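Iron binding protein FbpA (Mannheimia haemolytica, PDB 1Q35) binds ferric iron in the periplasm and probably hands it on for uptake into the cell, as a member of the bacterial solute-binding protein 1 family. Local coordinates at residues L14-P17 with M18-F22; I75-K78 with V79-K82; K82-A86 with Q87-S91; Y106-K109 with D110-G113; S278-V281 with K282-T286. All coordinates share one frame; numbering follows the deposited sequence.

Contact 1 (L14-P17 with M18-F22)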
loop_
_atom_site.group_PDB
_atom_site.type_symbol
_atom_site.label_atom_id
_atom_site.label_comp_id
_atom_site.label_asym_id
_atom_site.label_seq_id
_atom_site.Cartn_x
_atom_site.Cartn_y
_atom_site.Cartn_z
ATOM N N LEU A 14 -5.612 -8.204 8.148
ATOM C CA LEU A 14 -4.866 -6.950 8.302
ATOM C C LEU A 14 -5.678 -5.763 8.852
ATOM O O LEU A 14 -5.159 -4.652 8.937
ATOM C CB LEU A 14 -4.218 -6.568 6.962
ATOM C CG LEU A 14 -3.063 -7.480 6.535
ATOM C CD1 LEU A 14 -2.691 -7.239 5.079
ATOM C CD2 LEU A 14 -1.859 -7.272 7.423
ATOM N N ILE A 15 -6.932 -5.985 9.243
ATOM C CA ILE A 15 -7.753 -4.890 9.787
ATOM C C ILE A 15 -8.715 -5.296 10.910
ATOM O O ILE A 15 -9.031 -4.475 11.771
ATOM C CB ILE A 15 -8.501 -4.159 8.635
ATOM C CG1 ILE A 15 -9.017 -2.781 9.078
ATOM C CG2 ILE A 15 -9.634 -5.007 8.088
ATOM C CD1 ILE A 15 -7.952 -1.818 9.526
ATOM N N GLU A 16 -9.161 -6.549 10.919
ATOM C CA GLU A 16 -10.083 -7.033 11.946
ATOM C C GLU A 16 -9.600 -6.792 13.379
ATOM O O GLU A 16 -10.407 -6.392 14.210
ATOM C CB GLU A 16 -10.414 -8.515 11.728
ATOM C CG GLU A 16 -11.565 -9.051 12.566
ATOM C CD GLU A 16 -11.858 -10.503 12.257
ATOM O OE1 GLU A 16 -11.553 -11.363 13.111
ATOM O OE2 GLU A 16 -12.384 -10.783 11.157
ATOM N N PRO A 17 -8.326 -7.029 13.707
ATOM C CA PRO A 17 -7.862 -6.767 15.078
ATOM C C PRO A 17 -8.106 -5.326 15.535
ATOM O O PRO A 17 -8.531 -5.097 16.667
ATOM C CB PRO A 17 -6.363 -7.080 15.009
ATOM C CG PRO A 17 -6.239 -8.050 13.894
ATOM C CD PRO A 17 -7.247 -7.596 12.869
ATOM N N MET A 18 -7.855 -4.369 14.648
ATOM C CA MET A 18 -8.060 -2.961 14.972
ATOM C C MET A 18 -9.539 -2.645 15.172
ATOM O O MET A 18 -9.897 -1.913 16.096
ATOM C CB MET A 18 -7.491 -2.053 13.879
ATOM C CG MET A 18 -5.988 -2.187 13.673
ATOM S SD MET A 18 -5.588 -3.456 12.467
ATOM C CE MET A 18 -3.878 -3.735 12.819
ATOM N N LEU A 19 -10.384 -3.195 14.308
ATOM C CA LEU A 19 -11.821 -2.924 14.366
ATOM C C LEU A 19 -12.479 -3.591 15.570
ATOM O O LEU A 19 -13.379 -3.018 16.175
ATOM C CB LEU A 19 -12.506 -3.364 13.074
ATOM C CG LEU A 19 -12.011 -2.639 11.817
ATOM C CD1 LEU A 19 -12.664 -3.216 10.584
ATOM C CD2 LEU A 19 -12.256 -1.132 11.905
ATOM N N LYS A 20 -12.024 -4.789 15.929
ATOM C CA LYS A 20 -12.550 -5.500 17.096
ATOM C C LYS A 20 -12.192 -4.763 18.380
ATOM O O LYS A 20 -13.010 -4.682 19.294
ATOM C CB LYS A 20 -12.004 -6.928 17.152
ATOM C CG LYS A 20 -12.558 -7.842 16.078
ATOM C CD LYS A 20 -13.903 -8.438 16.473
ATOM C CE LYS A 20 -14.201 -9.726 15.720
ATOM N NZ LYS A 20 -14.790 -9.469 14.387
ATOM N N ASN A 21 -10.979 -4.223 18.447
ATOM C CA ASN A 21 -10.558 -3.420 19.591
ATOM C C ASN A 21 -11.344 -2.114 19.679
ATOM O O ASN A 21 -11.674 -1.662 20.773
ATOM C CB ASN A 21 -9.052 -3.144 19.546
ATOM C CG ASN A 21 -8.242 -4.268 20.161
ATOM O OD1 ASN A 21 -8.045 -4.313 21.376
ATOM N ND2 ASN A 21 -7.778 -5.190 19.325
ATOM N N PHE A 22 -11.652 -1.519 18.530
ATOM C CA PHE A 22 -12.518 -0.341 18.475
ATOM C C PHE A 22 -13.895 -0.660 19.055
ATOM O O PHE A 22 -14.411 0.097 19.869
ATOM C CB PHE A 22 -12.652 0.164 17.032
ATOM C CG PHE A 22 -13.777 1.146 16.829
ATOM C CD1 PHE A 22 -13.637 2.474 17.210
ATOM C CD2 PHE A 22 -14.969 0.743 16.238
ATOM C CE1 PHE A 22 -14.675 3.383 17.014
ATOM C CE2 PHE A 22 -16.007 1.654 16.042
ATOM C CZ PHE A 22 -15.848 2.970 16.427
HETATM O O HOH W 1 -15.646 -11.110 12.084
#
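Asn21 turns its CG back beside its own backbone N (chi1 -85°), and this carries the amide to the carbonyl of Pro17 one helical turn earlier. Asn21 ND2 donates to Pro17 O at 2.8 Å, nearly straight at 171°. The acceptor lies almost in the amide plane of Asn21, but the donor sits above the carbonyl plane of Pro17. Asn21 N also donates to Pro17 O, at 3.2 Å, from the opposite face of that carbonyl. One oxygen is therefore gripped twice by one residue. Asn21 OD1 has a weak bond to Lys257.

Glu16 and Lys20 run side by side and point the same way. The lysine chain bends at chi2 and chi4, which lays NZ 3.7 Å from Glu16 CG. The salt bridge from Lys20 NZ to Glu16 OE1 is long, 4.0 Å. A water accepts from Lys20 NZ at 3.0 Å and donates weakly to Glu16 OE2.

The inner side is apolar. Ile15 CG1 packs on Leu19 CD1 at 4.0 Å, and Ile15 CD1 meets Met18 SD at 4.1 Å with the two chains at about a right angle. Leu19 also touches Ile32, and Met18 touches Leu253.

Ile15 is the N-cap, and its carbonyl receives Leu19 N. This is the first turn of the helix in the beta-alpha-beta unit formed by strand 3-8, helix 16-26 and strand 29-34.

Contact 2 (I75-K78 with V79-K82)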
loop_
_atom_site.group_PDB
_atom_site.type_symbol
_atom_site.label_atom_id
_atom_site.label_comp_id
_atom_site.label_asym_id
_atom_site.label_seq_id
_atom_site.Cartn_x
_atom_site.Cartn_y
_atom_site.Cartn_z
ATOM N N ILE A 75 -13.370 16.560 7.401
ATOM C CA ILE A 75 -13.404 16.224 8.816
ATOM C C ILE A 75 -12.373 17.069 9.545
ATOM O O ILE A 75 -11.171 16.972 9.283
ATOM C CB ILE A 75 -13.093 14.728 9.029
ATOM C CG1 ILE A 75 -14.049 13.843 8.220
ATOM C CG2 ILE A 75 -13.135 14.383 10.515
ATOM C CD1 ILE A 75 -15.513 13.942 8.627
ATOM N N ASP A 76 -12.857 17.899 10.463
ATOM C CA ASP A 76 -12.013 18.772 11.259
ATOM C C ASP A 76 -12.022 18.239 12.687
ATOM O O ASP A 76 -12.986 18.432 13.426
ATOM C CB ASP A 76 -12.562 20.201 11.193
ATOM C CG ASP A 76 -11.719 21.203 11.963
ATOM O OD1 ASP A 76 -10.578 20.880 12.360
ATOM O OD2 ASP A 76 -12.129 22.359 12.209
ATOM N N SER A 77 -10.944 17.550 13.051
ATOM C CA SER A 77 -10.811 16.876 14.336
ATOM C C SER A 77 -9.482 17.247 14.981
ATOM O O SER A 77 -8.434 17.115 14.359
ATOM C CB SER A 77 -10.861 15.358 14.131
ATOM O OG SER A 77 -10.371 14.673 15.269
ATOM N N LYS A 78 -9.531 17.702 16.228
ATOM C CA LYS A 78 -8.322 18.011 16.994
ATOM C C LYS A 78 -7.507 16.747 17.265
ATOM O O LYS A 78 -6.286 16.807 17.376
ATOM C CB LYS A 78 -8.640 18.687 18.342
ATOM C CG LYS A 78 -9.953 19.482 18.438
ATOM C CD LYS A 78 -10.965 18.808 19.379
ATOM C CE LYS A 78 -11.460 17.452 18.868
ATOM N NZ LYS A 78 -12.261 17.564 17.621
ATOM N N VAL A 79 -8.198 15.617 17.398
ATOM C CA VAL A 79 -7.544 14.330 17.638
ATOM C C VAL A 79 -6.724 13.902 16.416
ATOM O O VAL A 79 -5.567 13.507 16.554
ATOM C CB VAL A 79 -8.573 13.237 18.007
ATOM C CG1 VAL A 79 -7.907 11.856 18.088
ATOM C CG2 VAL A 79 -9.267 13.583 19.326
ATOM N N LEU A 80 -7.311 13.999 15.225
ATOM C CA LEU A 80 -6.598 13.662 13.988
ATOM C C LEU A 80 -5.437 14.624 13.748
ATOM O O LEU A 80 -4.380 14.225 13.263
ATOM C CB LEU A 80 -7.549 13.680 12.784
ATOM C CG LEU A 80 -8.714 12.687 12.797
ATOM C CD1 LEU A 80 -9.581 12.857 11.563
ATOM C CD2 LEU A 80 -8.212 11.250 12.903
ATOM N N GLU A 81 -5.630 15.891 14.101
ATOM C CA GLU A 81 -4.587 16.897 13.953
ATOM C C GLU A 81 -3.360 16.566 14.805
ATOM O O GLU A 81 -2.227 16.708 14.350
ATOM C CB GLU A 81 -5.130 18.273 14.346
ATOM C CG GLU A 81 -4.138 19.409 14.173
ATOM C CD GLU A 81 -4.748 20.759 14.485
ATOM O OE1 GLU A 81 -4.855 21.589 13.559
ATOM O OE2 GLU A 81 -5.117 20.985 15.657
ATOM N N LYS A 82 -3.604 16.126 16.035
ATOM C CA LYS A 82 -2.549 15.806 16.990
ATOM C C LYS A 82 -1.833 14.508 16.622
ATOM O O LYS A 82 -0.609 14.411 16.733
ATOM C CB LYS A 82 -3.143 15.673 18.396
ATOM C CG LYS A 82 -2.116 15.484 19.507
ATOM C CD LYS A 82 -2.787 15.263 20.858
ATOM C CE LYS A 82 -1.795 14.791 21.915
ATOM N NZ LYS A 82 -1.849 13.317 22.112
HETATM O O HOH W 2 -4.887 19.126 18.007
#
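Ser77 OG accepts from Leu80 N at 3.1 Å, and the N-H points almost straight at it (170°). The hydroxyl oxygen stands anti to the serine N (chi1 164°), which swings it over the first turn of the helix. The same oxygen lies against Val79 CB at 3.6 Å. Ser77 CB packs on Leu80 CG.

The backbone follows. Ser77 O accepts from Glu81 N, and Lys78 O accepts from Lys82 N at 3.1 Å. A water donates to Lys78 O at 2.8 Å and also to Glu81 OE2 at 3.0 Å, so it ties the glutamate's carboxylate back to the turn before it.

Further out, Ile75 CG2 meets Leu80 CD1 at 4.0 Å. Both residues also pack on Phe96 of strand 96-108. Helix 243-254 packs on other side chains here: Leu80 touches Ile250 and Ser254, and Val79 touches Glu251. The carboxylate of Glu251 is hydrogen-bonded to Ser77 OG and so helps to place the cap.

Ser77 is thus an N-cap whose hydroxyl serves two partners. Its oxygen accepts from Leu80 N, and its proton is probably given to Glu251. The amide at the start of helix 78-83 is satisfied, and the cap is linked to a second helix.

Contact 3 (K82-A86 with Q87-S91)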
loop_
_atom_site.group_PDB
_atom_site.type_symbol
_atom_site.label_atom_id
_atom_site.label_comp_id
_atom_site.label_asym_id
_atom_site.label_seq_id
_atom_site.Cartn_x
_atom_site.Cartn_y
_atom_site.Cartn_z
ATOM N N LYS A 82 -3.604 16.126 16.035
ATOM C CA LYS A 82 -2.549 15.806 16.990
ATOM C C LYS A 82 -1.833 14.508 16.622
ATOM O O LYS A 82 -0.609 14.411 16.733
ATOM C CB LYS A 82 -3.143 15.673 18.396
ATOM C CG LYS A 82 -2.116 15.484 19.507
ATOM C CD LYS A 82 -2.787 15.263 20.858
ATOM C CE LYS A 82 -1.795 14.791 21.915
ATOM N NZ LYS A 82 -1.849 13.317 22.112
ATOM N N ASN A 83 -2.603 13.522 16.173
ATOM C CA ASN A 83 -2.093 12.164 15.982
ATOM C C ASN A 83 -1.417 11.940 14.635
ATOM O O ASN A 83 -0.428 11.214 14.559
ATOM C CB ASN A 83 -3.221 11.145 16.157
ATOM C CG ASN A 83 -3.634 10.971 17.606
ATOM O OD1 ASN A 83 -2.910 11.358 18.526
ATOM N ND2 ASN A 83 -4.801 10.379 17.818
ATOM N N ILE A 84 -1.950 12.545 13.579
ATOM C CA ILE A 84 -1.459 12.317 12.221
ATOM C C ILE A 84 -0.640 13.520 11.758
ATOM O O ILE A 84 -1.182 14.621 11.648
ATOM C CB ILE A 84 -2.634 12.070 11.242
ATOM C CG1 ILE A 84 -3.520 10.920 11.742
ATOM C CG2 ILE A 84 -2.093 11.794 9.833
ATOM C CD1 ILE A 84 -4.767 10.673 10.903
ATOM N N PRO A 85 0.655 13.341 11.499
ATOM C CA PRO A 85 1.469 14.432 10.957
ATOM C C PRO A 85 0.856 14.986 9.677
ATOM O O PRO A 85 0.240 14.236 8.920
ATOM C CB PRO A 85 2.815 13.759 10.674
ATOM C CG PRO A 85 2.866 12.614 11.601
ATOM C CD PRO A 85 1.455 12.120 11.714
ATOM N N ALA A 86 1.026 16.286 9.447
ATOM C CA ALA A 86 0.385 16.969 8.324
ATOM C C ALA A 86 0.706 16.351 6.963
ATOM O O ALA A 86 -0.126 16.368 6.063
ATOM C CB ALA A 86 0.758 18.452 8.331
ATOM N N GLN A 87 1.911 15.800 6.814
ATOM C CA GLN A 87 2.334 15.224 5.541
ATOM C C GLN A 87 1.610 13.923 5.186
ATOM O O GLN A 87 1.703 13.466 4.054
ATOM C CB GLN A 87 3.849 14.993 5.524
ATOM C CG GLN A 87 4.339 13.847 6.403
ATOM C CD GLN A 87 5.760 13.435 6.091
ATOM O OE1 GLN A 87 6.634 13.518 6.952
ATOM N NE2 GLN A 87 5.996 12.987 4.863
ATOM N N PHE A 88 0.902 13.342 6.152
ATOM C CA PHE A 88 0.175 12.088 5.944
ATOM C C PHE A 88 -1.339 12.262 5.970
ATOM O O PHE A 88 -2.060 11.288 6.117
ATOM C CB PHE A 88 0.606 11.056 6.990
ATOM C CG PHE A 88 2.072 10.736 6.948
ATOM C CD1 PHE A 88 2.676 10.359 5.754
ATOM C CD2 PHE A 88 2.851 10.835 8.087
ATOM C CE1 PHE A 88 4.033 10.073 5.702
ATOM C CE2 PHE A 88 4.214 10.547 8.041
ATOM C CZ PHE A 88 4.799 10.167 6.845
ATOM N N ARG A 89 -1.826 13.492 5.826
ATOM C CA ARG A 89 -3.257 13.729 5.651
ATOM C C ARG A 89 -3.502 14.926 4.742
ATOM O O ARG A 89 -2.617 15.749 4.516
ATOM C CB ARG A 89 -3.967 13.902 6.998
ATOM C CG ARG A 89 -3.373 14.955 7.919
ATOM C CD ARG A 89 -4.111 15.076 9.242
ATOM N NE ARG A 89 -3.324 15.789 10.244
ATOM C CZ ARG A 89 -3.174 17.110 10.302
ATOM N NH1 ARG A 89 -2.409 17.636 11.252
ATOM N NH2 ARG A 89 -3.791 17.916 9.443
ATOM N N ASP A 90 -4.712 14.983 4.207
ATOM C CA ASP A 90 -5.131 16.025 3.283
ATOM C C ASP A 90 -5.042 17.393 3.947
ATOM O O ASP A 90 -5.542 17.582 5.052
ATOM C CB ASP A 90 -6.579 15.754 2.885
ATOM C CG ASP A 90 -7.064 16.626 1.751
ATOM O OD1 ASP A 90 -8.285 16.600 1.483
ATOM O OD2 ASP A 90 -6.316 17.360 1.075
ATOM N N SER A 91 -4.432 18.359 3.272
ATOM C CA SER A 91 -4.441 19.731 3.784
ATOM C C SER A 91 -5.876 20.281 3.829
ATOM O O SER A 91 -6.186 21.164 4.630
ATOM C CB SER A 91 -3.536 20.636 2.946
ATOM O OG SER A 91 -4.028 20.783 1.632
#
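Ile84 and Arg89 meet across the turn that leads from the end of helix 78-83 toward strand 96-108. Ile84 is the first residue to leave helical angles, and the chain then winds through a short 3-10 turn at Ala86 and Gln87.

Two backbone bonds hold the turn. Phe88 N donates to Pro85 O at 3.0 Å. Arg89 N donates weakly to Ala86 O.

The polar side-chain contact is made by Arg89. Its CG lies between the backbone N and the carbonyl carbon (chi1 53°), and the chain then runs extended to NE, back along the turn. Arg89 NE donates to Ile84 O at 2.8 Å, with a bent N-H angle of 147°. NH1 adds a weak bond to the same oxygen and another weak one to Glu81 O. The guanidinium is therefore tethered to the first carbonyl after the helix and, weakly, to one in its last turn. Ala86 CA stands over one of its faces, and Ile84 CB lies at its edge.

The apolar contacts come from Ile84 and Pro85. Ile84 CG2 touches Arg89 CD at 3.9 Å and Phe88 CB at 4.0 Å, so the aliphatic part of the arginine lies against the isoleucine. Pro85 approaches the Phe88 ring obliquely, CB to CD2 at 3.9 Å. Ile84 and Phe88 also touch Val271. Ile84 and Arg89 reach Phe96 of the next strand.

Within 87-91 the ring of Phe88 carries its neighbour: Gln87 CG sits 3.5 Å above the ring plane, over its centre.

Contact 4 (Y106-K109 with D110-G113)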
loop_
_atom_site.group_PDB
_atom_site.type_symbol
_atom_site.label_atom_id
_atom_site.label_comp_id
_atom_site.label_asym_id
_atom_site.label_seq_id
_atom_site.Cartn_x
_atom_site.Cartn_y
_atom_site.Cartn_z
ATOM N N TYR A 106 12.553 -7.615 -2.924
ATOM C CA TYR A 106 13.002 -8.833 -2.254
ATOM C C TYR A 106 13.991 -9.557 -3.148
ATOM O O TYR A 106 13.804 -9.607 -4.359
ATOM C CB TYR A 106 11.805 -9.733 -1.942
ATOM C CG TYR A 106 10.860 -9.113 -0.943
ATOM C CD1 TYR A 106 9.595 -8.660 -1.314
ATOM C CD2 TYR A 106 11.244 -8.955 0.373
ATOM C CE1 TYR A 106 8.744 -8.078 -0.381
ATOM C CE2 TYR A 106 10.401 -8.367 1.308
ATOM C CZ TYR A 106 9.157 -7.933 0.929
ATOM O OH TYR A 106 8.356 -7.357 1.889
ATOM N N THR A 107 15.048 -10.109 -2.558
ATOM C CA THR A 107 16.024 -10.878 -3.326
ATOM C C THR A 107 16.246 -12.247 -2.713
ATOM O O THR A 107 16.045 -12.455 -1.523
ATOM C CB THR A 107 17.372 -10.153 -3.407
ATOM O OG1 THR A 107 17.824 -9.822 -2.086
ATOM C CG2 THR A 107 17.262 -8.835 -4.174
ATOM N N SER A 108 16.683 -13.179 -3.548
ATOM C CA SER A 108 17.049 -14.506 -3.080
ATOM C C SER A 108 18.242 -14.392 -2.139
ATOM O O SER A 108 19.264 -13.830 -2.503
ATOM C CB SER A 108 17.422 -15.392 -4.264
ATOM O OG SER A 108 18.017 -16.602 -3.828
ATOM N N LYS A 109 18.113 -14.930 -0.934
ATOM C CA LYS A 109 19.227 -14.988 0.002
ATOM C C LYS A 109 20.436 -15.689 -0.623
ATOM O O LYS A 109 21.547 -15.169 -0.572
ATOM C CB LYS A 109 18.794 -15.709 1.282
ATOM C CG LYS A 109 19.863 -15.793 2.360
ATOM C CD LYS A 109 19.404 -16.624 3.556
ATOM C CE LYS A 109 20.507 -16.750 4.597
ATOM N NZ LYS A 109 20.219 -17.803 5.609
ATOM N N ASP A 110 20.193 -16.849 -1.235
ATOM C CA ASP A 110 21.256 -17.706 -1.763
ATOM C C ASP A 110 21.802 -17.239 -3.105
ATOM O O ASP A 110 23.000 -17.342 -3.360
ATOM C CB ASP A 110 20.754 -19.157 -1.906
ATOM C CG ASP A 110 20.478 -19.818 -0.569
ATOM O OD1 ASP A 110 19.651 -20.753 -0.529
ATOM O OD2 ASP A 110 21.049 -19.482 0.486
ATOM N N ARG A 111 20.928 -16.734 -3.969
ATOM C CA ARG A 111 21.282 -16.513 -5.367
ATOM C C ARG A 111 21.555 -15.049 -5.734
ATOM O O ARG A 111 21.994 -14.765 -6.845
ATOM C CB ARG A 111 20.207 -17.102 -6.280
ATOM C CG ARG A 111 19.991 -18.605 -6.088
ATOM C CD ARG A 111 18.968 -19.208 -7.025
ATOM N NE ARG A 111 17.685 -18.522 -6.900
ATOM C CZ ARG A 111 16.793 -18.743 -5.938
ATOM N NH1 ARG A 111 16.981 -19.679 -5.016
ATOM N NH2 ARG A 111 15.673 -18.025 -5.915
ATOM N N VAL A 112 21.311 -14.136 -4.796
ATOM C CA VAL A 112 21.585 -12.709 -4.990
ATOM C C VAL A 112 22.302 -12.092 -3.790
ATOM O O VAL A 112 23.310 -11.409 -3.948
ATOM C CB VAL A 112 20.279 -11.897 -5.250
ATOM C CG1 VAL A 112 20.576 -10.394 -5.409
ATOM C CG2 VAL A 112 19.560 -12.424 -6.464
ATOM N N GLY A 113 21.769 -12.318 -2.596
ATOM C CA GLY A 113 22.237 -11.624 -1.417
ATOM C C GLY A 113 21.617 -10.235 -1.330
ATOM O O GLY A 113 20.608 -9.930 -1.972
#
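Ser108 and Arg111 meet in a pi-turn that ends strand 96-108, closed by Gly113 N on Ser108 O; the serine hydroxyl adds an ST motif at its start. From CB, the arginine chain begins against the serine: Arg111 CB lies 3.3 Å from Ser108 OG, and CG lies 3.6 Å from it. The bend at chi3 (-56°) folds NE and the guanidinium back over the serine. Arg111 CZ then comes 3.2 Å from Ser108 OG, which sits over the centre of one face of the group. Arg111 NH2 lies 3.6 Å from Ser108 CB. The hydroxyl makes no hydrogen bond to the guanidinium here; it accepts instead from Arg111 N at 2.9 Å. The arginine's own polar partners are outside the turn: NE forms a salt bridge with Asp191, and NH2 bonds to the carbonyls of Ile185 and Cys190.

Ser108 O accepts from both Val112 N and Gly113 N. The Gly113 bond is the straighter, 163° against 138°. Gly113 has a positive phi; at its backbone angles a side chain would collide with the carbonyl oxygen of Val112.

The side chains of Val112 and Thr107 cross at about a right angle, Val112 CG1 3.8 Å from Thr107 CB. Beside it, Thr107 OG1 donates to Gly113 O at 2.8 Å, tilted from the carbonyl plane.

Contact 5 (S278-V281 with K282-T286)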
loop_
_atom_site.group_PDB
_atom_site.type_symbol
_atom_site.label_atom_id
_atom_site.label_comp_id
_atom_site.label_asym_id
_atom_site.label_seq_id
_atom_site.Cartn_x
_atom_site.Cartn_y
_atom_site.Cartn_z
ATOM N N SER A 278 7.517 -2.616 15.050
ATOM C CA SER A 278 7.799 -3.912 15.655
ATOM C C SER A 278 9.298 -4.189 15.675
ATOM O O SER A 278 10.073 -3.555 14.956
ATOM C CB SER A 278 7.098 -5.019 14.874
ATOM O OG SER A 278 7.707 -5.196 13.602
ATOM N N ALA A 279 9.706 -5.153 16.492
ATOM C CA ALA A 279 11.100 -5.573 16.547
ATOM C C ALA A 279 11.583 -6.063 15.180
ATOM O O ALA A 279 12.705 -5.775 14.780
ATOM C CB ALA A 279 11.301 -6.653 17.606
ATOM N N ILE A 280 10.739 -6.795 14.455
ATOM C CA ILE A 280 11.105 -7.248 13.115
ATOM C C ILE A 280 11.366 -6.042 12.202
ATOM O O ILE A 280 12.391 -5.970 11.524
ATOM C CB ILE A 280 10.015 -8.177 12.531
ATOM C CG1 ILE A 280 10.076 -9.552 13.211
ATOM C CG2 ILE A 280 10.169 -8.316 11.017
ATOM C CD1 ILE A 280 8.936 -10.489 12.853
ATOM N N VAL A 281 10.447 -5.081 12.197
ATOM C CA VAL A 281 10.551 -3.944 11.287
ATOM C C VAL A 281 11.749 -3.062 11.664
ATOM O O VAL A 281 12.487 -2.599 10.799
ATOM C CB VAL A 281 9.231 -3.144 11.264
ATOM C CG1 VAL A 281 9.405 -1.816 10.547
ATOM C CG2 VAL A 281 8.139 -3.965 10.608
ATOM N N LYS A 282 11.976 -2.870 12.956
ATOM C CA LYS A 282 13.134 -2.101 13.410
ATOM C C LYS A 282 14.449 -2.752 12.977
ATOM O O LYS A 282 15.418 -2.060 12.665
ATOM C CB LYS A 282 13.112 -1.947 14.929
ATOM C CG LYS A 282 12.077 -0.955 15.428
ATOM C CD LYS A 282 12.245 -0.654 16.907
ATOM C CE LYS A 282 11.911 -1.847 17.774
ATOM N NZ LYS A 282 11.757 -1.458 19.200
ATOM N N GLY A 283 14.478 -4.082 12.964
ATOM C CA GLY A 283 15.657 -4.835 12.568
ATOM C C GLY A 283 16.064 -4.645 11.121
ATOM O O GLY A 283 17.219 -4.872 10.765
ATOM N N TRP A 284 15.125 -4.227 10.276
ATOM C CA TRP A 284 15.427 -3.936 8.873
ATOM C C TRP A 284 16.238 -2.659 8.694
ATOM O O TRP A 284 16.804 -2.435 7.622
ATOM C CB TRP A 284 14.148 -3.800 8.046
ATOM C CG TRP A 284 13.237 -4.973 8.095
ATOM C CD1 TRP A 284 13.559 -6.262 8.410
ATOM C CD2 TRP A 284 11.833 -4.967 7.821
ATOM N NE1 TRP A 284 12.439 -7.056 8.346
ATOM C CE2 TRP A 284 11.365 -6.281 7.991
ATOM C CE3 TRP A 284 10.915 -3.973 7.450
ATOM C CZ2 TRP A 284 10.029 -6.630 7.799
ATOM C CZ3 TRP A 284 9.588 -4.326 7.260
ATOM C CH2 TRP A 284 9.160 -5.640 7.434
ATOM N N GLY A 285 16.268 -1.813 9.719
ATOM C CA GLY A 285 16.904 -0.512 9.639
ATOM C C GLY A 285 15.978 0.493 8.980
ATOM O O GLY A 285 14.896 0.141 8.498
ATOM N N THR A 286 16.395 1.752 8.963
ATOM C CA THR A 286 15.651 2.781 8.244
ATOM C C THR A 286 16.165 2.904 6.803
ATOM O O THR A 286 17.029 2.141 6.365
ATOM C CB THR A 286 15.646 4.121 9.016
ATOM O OG1 THR A 286 14.584 4.951 8.520
ATOM C CG2 THR A 286 16.912 4.924 8.798
HETATM O O HOH W 3 12.292 -0.511 9.048
#
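The indole of Trp284 lies with one face against the turn of helix before it. Ile280 O stands 3.3 Å above that face, offset toward the rim on the pyrrole side. Val281 CA lies on the same face and makes a CH-pi contact, 3.9 Å from the centroid of the six-membered ring and 15° off its normal. Val281 CG2 is also over the face and meets Trp284 CZ3 at 3.7 Å. Ile280 CG2 touches Trp284 CZ2 at 3.6 Å. The ring is put there by chi1 of -56°, with CG beside the backbone N, and by a small chi2 of -22°. NE1 is near Ile280 O but is not hydrogen-bonded to it. Beyond the segments the indole packs on Phe220 and Tyr269.

The helix is short, 279-283. Ser278 is its N-cap, and Ser278 OG accepts from Val281 N. That hydroxyl is also hydrogen-bonded to His267. Lys282 N donates to Ser278 O at 2.8 Å, and Gly283 N donates to Ala279 O. Trp284 N then turns to Val281 O at 3.1 Å, with a weak second bond to Ile280 O. Gly285 leaves helical angles with a positive phi.

The Trp284 side chain is about 6 Å from that of Tyr198, an iron ligand in another structure of this protein. The bend of Lys282 at chi3 brings its CE back near Ser278 O and Ala279 CA. One water donates to both Val281 O and Gly285 O, 2.7 Å from each.

All five contacts are local, and each closes a turn of its own; none crosses another. Contact 1 opens helix 16-26, and Leu14 there lies near the iron ligands Tyr198 and Tyr199. Contact 2 starts helix 78-83, and contact 3 follows its end. These two share Lys82 and touch; their centres are 9 Å apart. Contacts 1 and 2 both pack on helix 243-254. Contact 3 leads into strand 96-108. Contact 4 turns the far end of that strand, on the opposite side of the chain's centre, and joins it to the region of strands 192-196 and 216-219. Contact 5 lies much later, on helix 279-283. Its nearest atoms are about 6 Å from contact 4, without touching.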